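Local coordinates for Serine/threonine-protein phosphatase 2A regulatory subunit B'' subunit alpha (Homo sapiens, PDB 4I5J) that serves as a calcium-binding, EF-hand-containing regulatory subunit of protein phosphatase 2A, which might modulate the substrate selectivity, catalytic activity and localization of the enzyme, at residues A[36-41]-A[59-64]; A[68-73]-A[188-193]; A[197-202]-A[213-218]. All coordinates share one frame; numbering follows the deposited sequence.

Contact 1 of 3, residues A[36-41]-A[59-64]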
loop_
_atom_site.group_PDB
_atom_site.type_symbol
_atom_site.label_atom_id
_atom_site.label_comp_id
_atom_site.label_asym_id
_atom_site.label_seq_id
_atom_site.Cartn_x
_atom_site.Cartn_y
_atom_site.Cartn_z
ATOM N N LEU A 36 -20.713 0.558 9.438
ATOM C CA LEU A 36 -20.685 1.865 8.784
ATOM C C LEU A 36 -20.739 1.713 7.251
ATOM O O LEU A 36 -21.487 2.410 6.561
ATOM C CB LEU A 36 -19.423 2.644 9.190
ATOM C CG LEU A 36 -19.221 3.955 8.431
ATOM C CD1 LEU A 36 -20.346 4.897 8.768
ATOM C CD2 LEU A 36 -17.896 4.601 8.737
ATOM N N LEU A 37 -19.942 0.788 6.728
ATOM C CA LEU A 37 -19.906 0.541 5.293
ATOM C C LEU A 37 -21.208 -0.063 4.810
ATOM O O LEU A 37 -21.671 0.239 3.723
ATOM C CB LEU A 37 -18.738 -0.378 4.927
ATOM C CG LEU A 37 -17.565 0.338 4.254
ATOM C CD1 LEU A 37 -18.010 0.984 2.944
ATOM C CD2 LEU A 37 -16.946 1.379 5.167
ATOM N N GLN A 38 -21.800 -0.928 5.613
ATOM C CA GLN A 38 -23.058 -1.541 5.211
ATOM C C GLN A 38 -24.123 -0.480 5.106
ATOM O O GLN A 38 -24.949 -0.487 4.197
ATOM C CB GLN A 38 -23.476 -2.597 6.221
ATOM C CG GLN A 38 -22.530 -3.753 6.242
ATOM C CD GLN A 38 -23.194 -5.021 6.676
ATOM O OE1 GLN A 38 -22.876 -5.580 7.729
ATOM N NE2 GLN A 38 -24.134 -5.498 5.859
ATOM N N ASP A 39 -24.088 0.443 6.051
ATOM C CA ASP A 39 -24.988 1.572 6.026
ATOM C C ASP A 39 -24.761 2.428 4.777
ATOM O O ASP A 39 -25.721 2.812 4.104
ATOM C CB ASP A 39 -24.815 2.404 7.295
ATOM C CG ASP A 39 -25.978 3.323 7.537
ATOM O OD1 ASP A 39 -27.122 2.824 7.510
ATOM O OD2 ASP A 39 -25.756 4.539 7.728
ATOM N N VAL A 40 -23.502 2.720 4.456
ATOM C CA VAL A 40 -23.200 3.511 3.260
ATOM C C VAL A 40 -23.684 2.813 1.982
ATOM O O VAL A 40 -24.284 3.445 1.112
ATOM C CB VAL A 40 -21.707 3.809 3.140
ATOM C CG1 VAL A 40 -21.358 4.226 1.720
ATOM C CG2 VAL A 40 -21.279 4.899 4.170
ATOM N N VAL A 41 -23.436 1.506 1.883
ATOM C CA VAL A 41 -23.843 0.739 0.707
ATOM C C VAL A 41 -25.367 0.611 0.615
ATOM O O VAL A 41 -25.934 0.587 -0.472
ATOM C CB VAL A 41 -23.202 -0.671 0.698
ATOM C CG1 VAL A 41 -23.754 -1.509 -0.448
ATOM C CG2 VAL A 41 -21.701 -0.563 0.580
ATOM N N ARG A 59 -16.686 -7.684 -1.414
ATOM C CA ARG A 59 -15.416 -7.195 -1.926
ATOM C C ARG A 59 -15.287 -5.671 -1.870
ATOM O O ARG A 59 -14.204 -5.156 -1.601
ATOM C CB ARG A 59 -15.209 -7.674 -3.365
ATOM C CG ARG A 59 -14.928 -9.153 -3.475
ATOM C CD ARG A 59 -13.675 -9.527 -2.722
ATOM N NE ARG A 59 -13.279 -10.900 -3.013
ATOM C CZ ARG A 59 -12.547 -11.651 -2.196
ATOM N NH1 ARG A 59 -12.140 -11.172 -1.024
ATOM N NH2 ARG A 59 -12.230 -12.893 -2.547
ATOM N N TYR A 60 -16.371 -4.955 -2.157
ATOM C CA TYR A 60 -16.340 -3.487 -2.133
ATOM C C TYR A 60 -16.088 -2.993 -0.712
ATOM O O TYR A 60 -15.216 -2.163 -0.476
ATOM C CB TYR A 60 -17.639 -2.883 -2.696
ATOM C CG TYR A 60 -17.724 -1.392 -2.489
ATOM C CD1 TYR A 60 -16.990 -0.520 -3.279
ATOM C CD2 TYR A 60 -18.515 -0.857 -1.479
ATOM C CE1 TYR A 60 -17.051 0.866 -3.073
ATOM C CE2 TYR A 60 -18.585 0.521 -1.265
ATOM C CZ TYR A 60 -17.863 1.371 -2.066
ATOM O OH TYR A 60 -17.946 2.727 -1.850
ATOM N N ILE A 61 -16.836 -3.531 0.241
ATOM C CA ILE A 61 -16.653 -3.180 1.635
ATOM C C ILE A 61 -15.240 -3.515 2.137
ATOM O O ILE A 61 -14.591 -2.685 2.781
ATOM C CB ILE A 61 -17.727 -3.838 2.498
ATOM C CG1 ILE A 61 -19.095 -3.227 2.148
ATOM C CG2 ILE A 61 -17.399 -3.671 3.987
ATOM C CD1 ILE A 61 -20.255 -3.876 2.865
ATOM N N THR A 62 -14.752 -4.707 1.813
ATOM C CA THR A 62 -13.391 -5.097 2.176
ATOM C C THR A 62 -12.387 -4.100 1.614
ATOM O O THR A 62 -11.428 -3.694 2.288
ATOM C CB THR A 62 -13.052 -6.478 1.583
ATOM O OG1 THR A 62 -13.831 -7.493 2.229
ATOM C CG2 THR A 62 -11.562 -6.788 1.761
ATOM N N THR A 63 -12.620 -3.694 0.363
ATOM C CA THR A 63 -11.685 -2.820 -0.326
ATOM C C THR A 63 -11.700 -1.411 0.261
ATOM O O THR A 63 -10.635 -0.822 0.479
ATOM C CB THR A 63 -11.976 -2.777 -1.819
ATOM O OG1 THR A 63 -11.860 -4.106 -2.351
ATOM C CG2 THR A 63 -11.000 -1.867 -2.530
ATOM N N VAL A 64 -12.891 -0.878 0.545
ATOM C CA VAL A 64 -12.977 0.451 1.142
ATOM C C VAL A 64 -12.332 0.439 2.520
ATOM O O VAL A 64 -11.617 1.382 2.902
ATOM C CB VAL A 64 -14.430 0.955 1.266
ATOM C CG1 VAL A 64 -14.472 2.299 2.040
ATOM C CG2 VAL A 64 -15.057 1.099 -0.116
#
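The ring of Y60 meets V41 at its edge: V41 CG2 lies near the ring plane, 3.8 Å from Y60 CE2. One face of the same ring carries a methyl group from its own helix, V64 CG2, set off toward the rim. With CG anti to the backbone N (chi1 171°), the Y60 ring is carried toward helix 34-43, where it slides past V41 in the opposite direction, while its hydroxyl hydrogen-bonds to the backbone oxygen of F110. Tyrosine suits this buried place because an apolar ring can join the packing while its polar end finds a partner beyond it. Next to the ring, L37 and I61 run alongside each other in opposite directions, with L37 CB 3.7 Å from I61 CG2. Here helix 34-43 packs against helix 54-72 within the N-terminal EF-hand-family region of the subunit; the short segments' axes approach to 10.2 Å and their directions differ by 125°. The two branches of I61 divide the work: CG2 lies against L37, whereas CG1, which stands beside the backbone N (chi1 -67°), comes 4.0 Å from V41 CG2 and carries CD1 on to the aliphatic CG of Q38. L37 likewise reaches two ways, its CB toward I61 and its CD1 to 3.9 Å from V64 CG1. Branched aliphatic residues suit such a seam, since each offers methyl groups in more than one direction. Only the aliphatic part of Q38 joins it, at the margin, with CG 4.1 Å from I61 CD1.

Contact 2 of 3, residues A[68-73]-A[188-193]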
loop_
_atom_site.group_PDB
_atom_site.type_symbol
_atom_site.label_atom_id
_atom_site.label_comp_id
_atom_site.label_asym_id
_atom_site.label_seq_id
_atom_site.Cartn_x
_atom_site.Cartn_y
_atom_site.Cartn_z
ATOM N N ILE A 68 -9.278 2.725 3.847
ATOM C CA ILE A 68 -9.376 3.556 5.044
ATOM C C ILE A 68 -8.118 3.304 5.887
ATOM O O ILE A 68 -7.377 4.238 6.212
ATOM C CB ILE A 68 -10.659 3.216 5.857
ATOM C CG1 ILE A 68 -11.914 3.826 5.212
ATOM C CG2 ILE A 68 -10.547 3.744 7.288
ATOM C CD1 ILE A 68 -13.252 3.197 5.724
ATOM N N PHE A 69 -7.832 2.041 6.194
ATOM C CA PHE A 69 -6.662 1.744 7.019
ATOM C C PHE A 69 -5.365 2.119 6.359
ATOM O O PHE A 69 -4.430 2.588 7.028
ATOM C CB PHE A 69 -6.662 0.290 7.495
ATOM C CG PHE A 69 -7.556 0.080 8.667
ATOM C CD1 PHE A 69 -8.938 0.162 8.516
ATOM C CD2 PHE A 69 -7.033 -0.080 9.933
ATOM C CE1 PHE A 69 -9.777 0.013 9.610
ATOM C CE2 PHE A 69 -7.871 -0.227 11.024
ATOM C CZ PHE A 69 -9.246 -0.181 10.850
ATOM N N TYR A 70 -5.308 1.915 5.050
ATOM C CA TYR A 70 -4.111 2.244 4.294
ATOM C C TYR A 70 -3.719 3.705 4.517
ATOM O O TYR A 70 -2.559 4.020 4.761
ATOM C CB TYR A 70 -4.358 1.998 2.808
ATOM C CG TYR A 70 -3.143 2.157 1.935
ATOM C CD1 TYR A 70 -2.387 1.053 1.571
ATOM C CD2 TYR A 70 -2.747 3.402 1.479
ATOM C CE1 TYR A 70 -1.275 1.185 0.763
ATOM C CE2 TYR A 70 -1.622 3.549 0.660
ATOM C CZ TYR A 70 -0.901 2.445 0.310
ATOM O OH TYR A 70 0.211 2.573 -0.496
ATOM N N THR A 71 -4.699 4.593 4.434
ATOM C CA THR A 71 -4.452 6.021 4.524
ATOM C C THR A 71 -4.488 6.537 5.963
ATOM O O THR A 71 -3.702 7.397 6.348
ATOM C CB THR A 71 -5.494 6.765 3.688
ATOM O OG1 THR A 71 -5.334 6.393 2.320
ATOM C CG2 THR A 71 -5.358 8.264 3.819
ATOM N N VAL A 72 -5.398 6.015 6.771
ATOM C CA VAL A 72 -5.609 6.579 8.106
ATOM C C VAL A 72 -4.705 5.954 9.186
ATOM O O VAL A 72 -4.109 6.658 10.006
ATOM C CB VAL A 72 -7.094 6.456 8.515
ATOM C CG1 VAL A 72 -7.305 6.959 9.913
ATOM C CG2 VAL A 72 -7.970 7.229 7.517
ATOM N N ASN A 73 -4.592 4.635 9.179
ATOM C CA ASN A 73 -3.867 3.936 10.234
ATOM C C ASN A 73 -2.335 3.948 10.083
ATOM O O ASN A 73 -1.714 2.909 9.883
ATOM C CB ASN A 73 -4.374 2.504 10.321
ATOM C CG ASN A 73 -3.760 1.749 11.458
ATOM O OD1 ASN A 73 -3.408 0.577 11.313
ATOM N ND2 ASN A 73 -3.613 2.417 12.604
ATOM N N ASN A 188 2.828 8.507 -1.765
ATOM C CA ASN A 188 2.120 8.675 -0.518
ATOM C C ASN A 188 2.922 8.044 0.616
ATOM O O ASN A 188 3.742 7.157 0.384
ATOM C CB ASN A 188 0.680 8.141 -0.633
ATOM C CG ASN A 188 0.580 6.671 -0.390
ATOM O OD1 ASN A 188 0.664 6.223 0.754
ATOM N ND2 ASN A 188 0.370 5.896 -1.463
ATOM N N PRO A 189 2.708 8.501 1.850
ATOM C CA PRO A 189 3.586 8.016 2.923
ATOM C C PRO A 189 3.391 6.536 3.305
ATOM O O PRO A 189 4.325 5.931 3.837
ATOM C CB PRO A 189 3.226 8.925 4.097
ATOM C CG PRO A 189 1.820 9.362 3.810
ATOM C CD PRO A 189 1.754 9.521 2.325
ATOM N N THR A 190 2.218 5.954 3.057
ATOM C CA THR A 190 2.046 4.546 3.380
ATOM C C THR A 190 2.871 3.698 2.432
ATOM O O THR A 190 3.561 2.757 2.842
ATOM C CB THR A 190 0.578 4.094 3.308
ATOM O OG1 THR A 190 -0.200 4.855 4.232
ATOM C CG2 THR A 190 0.465 2.620 3.679
ATOM N N SER A 191 2.786 4.025 1.154
ATOM C CA SER A 191 3.546 3.300 0.151
ATOM C C SER A 191 5.052 3.350 0.426
ATOM O O SER A 191 5.755 2.316 0.362
ATOM C CB SER A 191 3.272 3.898 -1.215
ATOM O OG SER A 191 4.071 3.254 -2.193
ATOM N N ILE A 192 5.546 4.545 0.742
ATOM C CA ILE A 192 6.970 4.736 1.021
ATOM C C ILE A 192 7.382 3.876 2.207
ATOM O O ILE A 192 8.470 3.309 2.211
ATOM C CB ILE A 192 7.322 6.215 1.270
ATOM C CG1 ILE A 192 6.988 7.047 0.035
ATOM C CG2 ILE A 192 8.834 6.398 1.642
ATOM C CD1 ILE A 192 7.135 8.560 0.281
ATOM N N GLU A 193 6.506 3.745 3.200
ATOM C CA GLU A 193 6.826 2.888 4.336
ATOM C C GLU A 193 6.768 1.424 3.925
ATOM O O GLU A 193 7.614 0.612 4.325
ATOM C CB GLU A 193 5.870 3.131 5.502
ATOM C CG GLU A 193 6.102 2.135 6.608
ATOM C CD GLU A 193 5.574 2.613 7.931
ATOM O OE1 GLU A 193 5.006 3.729 7.958
ATOM O OE2 GLU A 193 5.721 1.867 8.929
#
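The last turn of helix 54-72 meets the first turn of helix 189-199 nearly at right angles, the short axes differing by 89° and approaching to 9.8 Å, with Y70 and T190 at the nearest backbone positions. This is a helix-to-helix junction between two EF-hand-family regions of the subunit, and N188 forms the N-cap of the second helix. T190 grips Y70 twice. Its hydroxyl OG1 donates to the backbone O of Y70 at 2.6 Å, tilted from the carbonyl plane, and its methyl CG2 sits over the middle of the Y70 ring, 3.6 Å from the centroid, as a CH-pi contact. The torsion chi1 of -60° separates these roles, placing OG1 beside the backbone N and CG2 anti to it. Threonine suits the place because one branch point supplies both a donor and a methyl. W178 of helix 173-184 also touches both Y70 and T190, which makes the junction a three-helix meeting. The phenol OH of Y70 is hydrogen-bonded to S182 OG and lies 3.4 Å from S191 CB. N188, an asparagine whose short amide can fold back over the helix start, uses OD1 to accept from the N of S191 at 3.1 Å and, weakly, from the N of T190; the S191 N-H approaches from above the carbonyl plane. The amide is turned 63° from the ring of Y70, and its other end comes to the ring edge in plane, where N188 ND2 makes a weak but fairly straight bond to Y70 OH at 3.5 Å.

Contact 3 of 3, residues A[197-202]-A[213-218]. With CA (calcium ion), chain B.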
loop_
_atom_site.group_PDB
_atom_site.type_symbol
_atom_site.label_atom_id
_atom_site.label_comp_id
_atom_site.label_asym_id
_atom_site.label_seq_id
_atom_site.Cartn_x
_atom_site.Cartn_y
_atom_site.Cartn_z
ATOM N N ARG A 197 9.798 -1.121 4.395
ATOM C CA ARG A 197 9.771 -2.360 5.172
ATOM C C ARG A 197 10.221 -3.552 4.325
ATOM O O ARG A 197 10.788 -4.526 4.843
ATOM C CB ARG A 197 8.344 -2.629 5.651
ATOM C CG ARG A 197 7.954 -1.879 6.886
ATOM C CD ARG A 197 6.438 -1.769 7.004
ATOM N NE ARG A 197 6.103 -1.177 8.288
ATOM C CZ ARG A 197 5.536 -1.846 9.282
ATOM N NH1 ARG A 197 5.207 -3.128 9.124
ATOM N NH2 ARG A 197 5.273 -1.219 10.421
ATOM N N CYS A 198 9.925 -3.510 3.023
ATOM C CA CYS A 198 10.376 -4.606 2.158
ATOM C C CYS A 198 11.890 -4.556 1.959
ATOM O O CYS A 198 12.548 -5.593 1.955
ATOM C CB CYS A 198 9.688 -4.568 0.799
ATOM S SG CYS A 198 7.953 -4.958 0.877
ATOM N N MET A 199 12.438 -3.354 1.801
ATOM C CA MET A 199 13.886 -3.199 1.616
ATOM C C MET A 199 14.679 -3.379 2.900
ATOM O O MET A 199 15.851 -3.767 2.860
ATOM C CB MET A 199 14.228 -1.851 0.985
ATOM C CG MET A 199 13.761 -1.746 -0.468
ATOM S SD MET A 199 14.507 -0.345 -1.333
ATOM C CE MET A 199 16.222 -0.921 -1.372
ATOM N N ASP A 200 14.049 -3.112 4.038
ATOM C CA ASP A 200 14.738 -3.283 5.313
ATOM C C ASP A 200 14.810 -4.762 5.670
ATOM O O ASP A 200 14.127 -5.219 6.585
ATOM C CB ASP A 200 14.033 -2.492 6.419
ATOM C CG ASP A 200 14.813 -2.484 7.720
ATOM O OD1 ASP A 200 15.968 -2.938 7.727
ATOM O OD2 ASP A 200 14.272 -2.023 8.743
ATOM N N VAL A 201 15.638 -5.503 4.941
ATOM C CA VAL A 201 15.699 -6.952 5.094
ATOM C C VAL A 201 15.811 -7.421 6.546
ATOM O O VAL A 201 15.038 -8.275 6.979
ATOM C CB VAL A 201 16.855 -7.544 4.297
ATOM C CG1 VAL A 201 16.951 -9.062 4.537
ATOM C CG2 VAL A 201 16.699 -7.227 2.819
ATOM N N ASP A 202 16.755 -6.861 7.302
ATOM C CA ASP A 202 16.983 -7.319 8.677
ATOM C C ASP A 202 16.043 -6.649 9.676
ATOM O O ASP A 202 16.067 -6.950 10.862
ATOM C CB ASP A 202 18.454 -7.128 9.098
ATOM C CG ASP A 202 18.898 -5.662 9.083
ATOM O OD1 ASP A 202 18.038 -4.761 9.055
ATOM O OD2 ASP A 202 20.124 -5.401 9.084
ATOM N N GLU A 213 22.717 -3.416 -1.872
ATOM C CA GLU A 213 23.425 -4.193 -2.890
ATOM C C GLU A 213 22.666 -5.455 -3.249
ATOM O O GLU A 213 22.613 -5.861 -4.410
ATOM C CB GLU A 213 24.843 -4.582 -2.451
ATOM C CG GLU A 213 25.652 -5.181 -3.618
ATOM C CD GLU A 213 26.931 -5.846 -3.170
ATOM O OE1 GLU A 213 27.151 -5.962 -1.941
ATOM O OE2 GLU A 213 27.713 -6.255 -4.047
ATOM N N TYR A 214 22.070 -6.061 -2.234
ATOM C CA TYR A 214 21.330 -7.286 -2.398
ATOM C C TYR A 214 20.240 -7.114 -3.467
ATOM O O TYR A 214 20.119 -7.940 -4.374
ATOM C CB TYR A 214 20.710 -7.657 -1.065
ATOM C CG TYR A 214 19.675 -8.759 -1.145
ATOM C CD1 TYR A 214 20.060 -10.089 -1.268
ATOM C CD2 TYR A 214 18.321 -8.471 -1.061
ATOM C CE1 TYR A 214 19.134 -11.090 -1.319
ATOM C CE2 TYR A 214 17.376 -9.473 -1.112
ATOM C CZ TYR A 214 17.788 -10.780 -1.250
ATOM O OH TYR A 214 16.858 -11.790 -1.298
ATOM N N PHE A 215 19.473 -6.030 -3.378
ATOM C CA PHE A 215 18.456 -5.769 -4.396
ATOM C C PHE A 215 19.094 -5.380 -5.706
ATOM O O PHE A 215 18.647 -5.812 -6.776
ATOM C CB PHE A 215 17.471 -4.687 -3.940
ATOM C CG PHE A 215 16.693 -5.084 -2.745
ATOM C CD1 PHE A 215 15.661 -6.001 -2.853
ATOM C CD2 PHE A 215 17.000 -4.567 -1.501
ATOM C CE1 PHE A 215 14.957 -6.398 -1.736
ATOM C CE2 PHE A 215 16.294 -4.957 -0.382
ATOM C CZ PHE A 215 15.284 -5.872 -0.491
ATOM N N TYR A 216 20.134 -4.558 -5.641
ATOM C CA TYR A 216 20.736 -4.055 -6.881
ATOM C C TYR A 216 21.438 -5.157 -7.679
ATOM O O TYR A 216 21.484 -5.113 -8.904
ATOM C CB TYR A 216 21.649 -2.851 -6.642
ATOM C CG TYR A 216 22.182 -2.248 -7.938
ATOM C CD1 TYR A 216 21.327 -1.654 -8.860
ATOM C CD2 TYR A 216 23.528 -2.305 -8.249
ATOM C CE1 TYR A 216 21.812 -1.119 -10.052
ATOM C CE2 TYR A 216 24.021 -1.768 -9.435
ATOM C CZ TYR A 216 23.161 -1.182 -10.331
ATOM O OH TYR A 216 23.658 -0.655 -11.507
ATOM N N GLU A 217 21.952 -6.159 -6.977
ATOM C CA GLU A 217 22.675 -7.255 -7.609
ATOM C C GLU A 217 21.756 -8.175 -8.416
ATOM O O GLU A 217 22.200 -8.815 -9.362
ATOM C CB GLU A 217 23.459 -8.038 -6.541
ATOM C CG GLU A 217 24.721 -8.766 -7.043
ATOM C CD GLU A 217 24.500 -10.268 -7.084
ATOM O OE1 GLU A 217 23.490 -10.737 -6.484
ATOM O OE2 GLU A 217 25.318 -10.968 -7.716
ATOM N N GLU A 218 20.474 -8.241 -8.059
ATOM C CA GLU A 218 19.522 -8.960 -8.909
ATOM C C GLU A 218 19.238 -8.164 -10.167
ATOM O O GLU A 218 19.205 -8.736 -11.248
ATOM C CB GLU A 218 18.204 -9.297 -8.201
ATOM C CG GLU A 218 17.295 -10.203 -9.037
ATOM C CD GLU A 218 15.846 -10.179 -8.581
ATOM O OE1 GLU A 218 15.556 -9.535 -7.555
ATOM O OE2 GLU A 218 14.992 -10.802 -9.249
HETATM CA CA CA B . 18.245 -2.874 7.710
HETATM O O HOH W 1 20.601 -3.027 8.233
#
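The end of helix 189-199 and the start of the loop after it face the middle of helix 209-226, with M199 and F215 the nearest backbone pair, their CA atoms 8.0 Å apart. F215 is the side chain of helix 209-226 that carries most of the contact. Its CG stands beside the backbone N (chi1 -63°), and the ring reaches the close of the first helix, where CE2 lies 3.5 Å from the backbone O of M199. M199 passes obliquely across this ring: its CG lies over one face, and a bend at chi3 (68°) brings the terminal CE to 3.7 Å from F215 CD2. Its sulfur, 5.3 Å from the ring centroid and oblique to it, makes a Met-aromatic contact. Methionine's flexible chain suits a place where it must follow a flat ring and also meet Y267, F270 and F271 of helix 263-271. V201 slides past F215 in the opposite direction, its CG2 coming 3.8 Å from F215 CZ; this same methyl approaches Y214 more loosely. The Y214 ring in turn supplies CD2 above the centre of the F215 ring. While V201 turns toward the helix, D200 points its CB away from it, and the flanking aspartates serve the metal: D200 OD1 and D202 OD1 each bind the calcium ion at 2.3 Å. D202 also uses its second oxygen, OD2, to accept a hydrogen bond from a water that is itself a ligand of the calcium. Short carboxylates suit a tight loop wrapped round a cation. D204, E211 and the backbone O of V206 complete the site, and this sequence of entering helix, calcium-binding loop and exiting helix, with apolar side chains packed between the helices, is the EF-hand.

The three contacts follow one another along the chain, from the N-terminal EF-hand-family region to the calcium-binding EF-hand. Contact 1 and contact 2 share helix 54-72, their centres 19 Å apart, and touch where L37 CD2 packs on I68 CD1. Contact 2 and contact 3 share helix 189-199, with centres 21 Å apart: the N-terminal end of that helix meets helix 54-72, and its C-terminal end leads into the calcium loop. Contacts 1 and 3, with centres 36 Å apart, lie on opposite sides of the chain's centre. Contact 2, near that centre, thus joins the two regions through helices that continue into the packing on either side.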